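Local structure of variant surface glycoprotein MITAT 1.1 (Trypanosoma brucei brucei, 5LY9) at residues 80-85 against 261-266. The protein coats the surface of the trypanosome as one of many antigenically distinct variant surface glycoproteins, letting the parasite evade the host immune response. Sequence-based numbering, arbitrary orientation.
Sequences LESYKT and DLAYTN. With NAG (2-acetamido-2-deoxy-beta-D-glucopyranose), chain C.
Y264 rests its phenol end against the backbone of S82 and Y83, on a flank of the long helix 62-114. This is the elongated helical scaffold of an A-type VSG N-terminal domain; residues 261-266 belong to the loop between helices 244-254 and 275-285, with a short 3-10 turn at 262-263. The approach is by the ring's rim: the backbone N of Y83 lies at the ring edge, near its plane, 3.8 Å from CE1 of Y264. The Y264 hydroxyl OH sits 3.5 Å from Y83 CA, a packing contact, since no hydrogen bond joins the two segments. The two tyrosine side chains cross at about a right angle, with Y264 OH near the plane of the Y83 ring, at its edge, 4.0 Å from CD1. With CG anti to the backbone N (chi1 -169°), Y83 presents the CD1 edge of its ring to the Y264 hydroxyl; its own OH is hydrogen-bonded to Q91. V35 of helix 24-55 touches both tyrosines, while L88 of the second subunit packs on Y83, tying this spot to the dimer interface.

A263 lays its CB over the centre of one face of the Y264 ring, 3.7 Å from the plane. A263 CB also meets S82 CB at 4.1 Å, where loop and helix come closest by CA, and in the conformer modelled here S82 OG is hydrogen-bonded to G78 O. The turn itself closes on D261 O, which takes Y264 N and T265 OG1 from opposite faces of its carbonyl plane, the hydroxyl at 2.8 Å. Two residues beyond Y264, N266 carries the N-linked glycan: its ND2 is bonded covalently to C1 of the NAG at 1.4 Å.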
loop_
_atom_site.group_PDB
_atom_site.type_symbol
_atom_site.label_atom_id
_atom_site.label_comp_id
_atom_site.label_asym_id
_atom_site.label_seq_id
_atom_site.Cartn_x
_atom_site.Cartn_y
_atom_site.Cartn_z
ATOM N N LEU A 80 9.804 0.832 12.524
ATOM C CA LEU A 80 10.028 0.596 11.101
ATOM C C LEU A 80 9.889 -0.910 10.780
ATOM O O LEU A 80 9.280 -1.259 9.779
ATOM C CB LEU A 80 11.393 1.153 10.628
ATOM C CG LEU A 80 11.638 1.156 9.105
ATOM C CD1 LEU A 80 10.575 1.902 8.282
ATOM C CD2 LEU A 80 13.018 1.755 8.773
ATOM N N GLU A 81 10.494 -1.774 11.610
ATOM C CA GLU A 81 10.294 -3.196 11.444
ATOM C C GLU A 81 8.850 -3.607 11.490
ATOM O O GLU A 81 8.444 -4.455 10.679
ATOM C CB GLU A 81 11.110 -3.952 12.507
ATOM C CG GLU A 81 11.018 -5.475 12.432
ATOM C CD GLU A 81 11.702 -6.119 11.250
ATOM O OE1 GLU A 81 12.210 -5.461 10.349
ATOM O OE2 GLU A 81 11.667 -7.366 11.203
ATOM N N SER A 82 8.079 -3.100 12.449
ATOM C CA SER A 82 6.656 -3.426 12.560
ATOM C C SER A 82 5.874 -2.928 11.315
ATOM O O SER A 82 4.952 -3.611 10.860
ATOM C CB SER A 82 6.000 -2.817 13.782
ATOM O OG SER A 82 6.521 -3.368 15.002
ATOM N N TYR A 83 6.215 -1.761 10.792
ATOM C CA TYR A 83 5.568 -1.302 9.564
ATOM C C TYR A 83 5.870 -2.295 8.384
ATOM O O TYR A 83 4.995 -2.690 7.637
ATOM C CB TYR A 83 5.992 0.132 9.186
ATOM C CG TYR A 83 5.116 0.709 8.077
ATOM C CD1 TYR A 83 3.774 0.792 8.221
ATOM C CD2 TYR A 83 5.653 1.142 6.930
ATOM C CE1 TYR A 83 2.965 1.335 7.215
ATOM C CE2 TYR A 83 4.867 1.662 5.909
ATOM C CZ TYR A 83 3.537 1.779 6.088
ATOM O OH TYR A 83 2.753 2.289 5.070
ATOM N N LYS A 84 7.101 -2.735 8.268
ATOM C CA LYS A 84 7.442 -3.694 7.238
ATOM C C LYS A 84 6.726 -5.003 7.373
ATOM O O LYS A 84 6.163 -5.500 6.384
ATOM C CB LYS A 84 8.962 -3.960 7.223
ATOM C CG LYS A 84 9.396 -4.915 6.091
ATOM C CD LYS A 84 10.928 -5.184 6.122
ATOM C CE LYS A 84 11.327 -6.093 7.230
ATOM N NZ LYS A 84 12.821 -6.316 7.289
ATOM N N THR A 85 6.763 -5.563 8.587
ATOM C CA THR A 85 6.307 -6.906 8.764
ATOM C C THR A 85 4.786 -7.046 8.935
ATOM O O THR A 85 4.275 -8.063 8.567
ATOM C CB THR A 85 6.991 -7.603 9.943
ATOM O OG1 THR A 85 6.653 -6.886 11.106
ATOM C CG2 THR A 85 8.449 -7.598 9.766
ATOM N N ASP A 261 -1.053 4.176 16.491
ATOM C CA ASP A 261 -0.936 2.896 17.141
ATOM C C ASP A 261 0.327 2.880 18.010
ATOM O O ASP A 261 1.286 3.585 17.742
ATOM C CB ASP A 261 -0.897 1.709 16.142
ATOM C CG ASP A 261 -2.247 1.447 15.445
ATOM O OD1 ASP A 261 -3.252 2.025 15.862
ATOM O OD2 ASP A 261 -2.239 0.620 14.502
ATOM N N LEU A 262 0.300 1.983 18.968
ATOM C CA LEU A 262 1.423 1.717 19.887
ATOM C C LEU A 262 2.752 1.546 19.181
ATOM O O LEU A 262 3.771 2.172 19.588
ATOM C CB LEU A 262 1.111 0.426 20.728
ATOM C CG LEU A 262 -0.061 0.617 21.701
ATOM C CD1 LEU A 262 -0.411 -0.702 22.395
ATOM C CD2 LEU A 262 0.229 1.756 22.674
ATOM N N ALA A 263 2.744 0.812 18.080
ATOM C CA ALA A 263 3.969 0.566 17.336
ATOM C C ALA A 263 4.693 1.822 16.850
ATOM O O ALA A 263 5.893 1.767 16.622
ATOM C CB ALA A 263 3.705 -0.419 16.145
ATOM N N TYR A 264 3.980 2.914 16.647
ATOM C CA TYR A 264 4.487 4.084 15.967
ATOM C C TYR A 264 4.392 5.360 16.782
ATOM O O TYR A 264 4.605 6.428 16.236
ATOM C CB TYR A 264 3.752 4.290 14.598
ATOM C CG TYR A 264 3.584 2.989 13.844
ATOM C CD1 TYR A 264 4.682 2.236 13.434
ATOM C CD2 TYR A 264 2.293 2.489 13.542
ATOM C CE1 TYR A 264 4.488 1.025 12.796
ATOM C CE2 TYR A 264 2.108 1.318 12.865
ATOM C CZ TYR A 264 3.207 0.549 12.481
ATOM O OH TYR A 264 3.067 -0.648 11.850
ATOM N N THR A 265 4.229 5.213 18.112
ATOM C CA THR A 265 4.118 6.351 18.999
ATOM C C THR A 265 4.923 6.100 20.229
ATOM O O THR A 265 5.291 4.955 20.521
ATOM C CB THR A 265 2.638 6.568 19.440
ATOM O OG1 THR A 265 2.070 5.331 19.846
ATOM C CG2 THR A 265 1.810 7.083 18.287
ATOM N N ASN A 266 5.243 7.171 20.922
ATOM C CA ASN A 266 5.893 7.084 22.217
ATOM C C ASN A 266 5.026 6.400 23.250
ATOM O O ASN A 266 3.795 6.496 23.253
ATOM C CB ASN A 266 6.268 8.487 22.676
ATOM C CG ASN A 266 7.452 9.104 21.887
ATOM O OD1 ASN A 266 8.530 8.477 21.679
ATOM N ND2 ASN A 266 7.294 10.359 21.524
HETATM C C1 NAG C . 8.315 11.104 20.848
HETATM C C2 NAG C . 7.853 11.947 19.670
HETATM C C3 NAG C . 8.928 12.843 19.164
HETATM C C4 NAG C . 9.427 13.684 20.346
HETATM C C5 NAG C . 9.889 12.771 21.473
HETATM C C6 NAG C . 10.348 13.490 22.749
HETATM C C7 NAG C . 6.123 10.997 18.232
HETATM C C8 NAG C . 5.757 10.078 17.099
HETATM N N2 NAG C . 7.410 11.079 18.586
HETATM O O3 NAG C . 8.394 13.708 18.170
HETATM O O4 NAG C . 10.544 14.429 19.872
HETATM O O5 NAG C . 8.803 11.974 21.867
HETATM O O6 NAG C . 9.360 14.457 23.137
HETATM O O7 NAG C . 5.277 11.625 18.827
#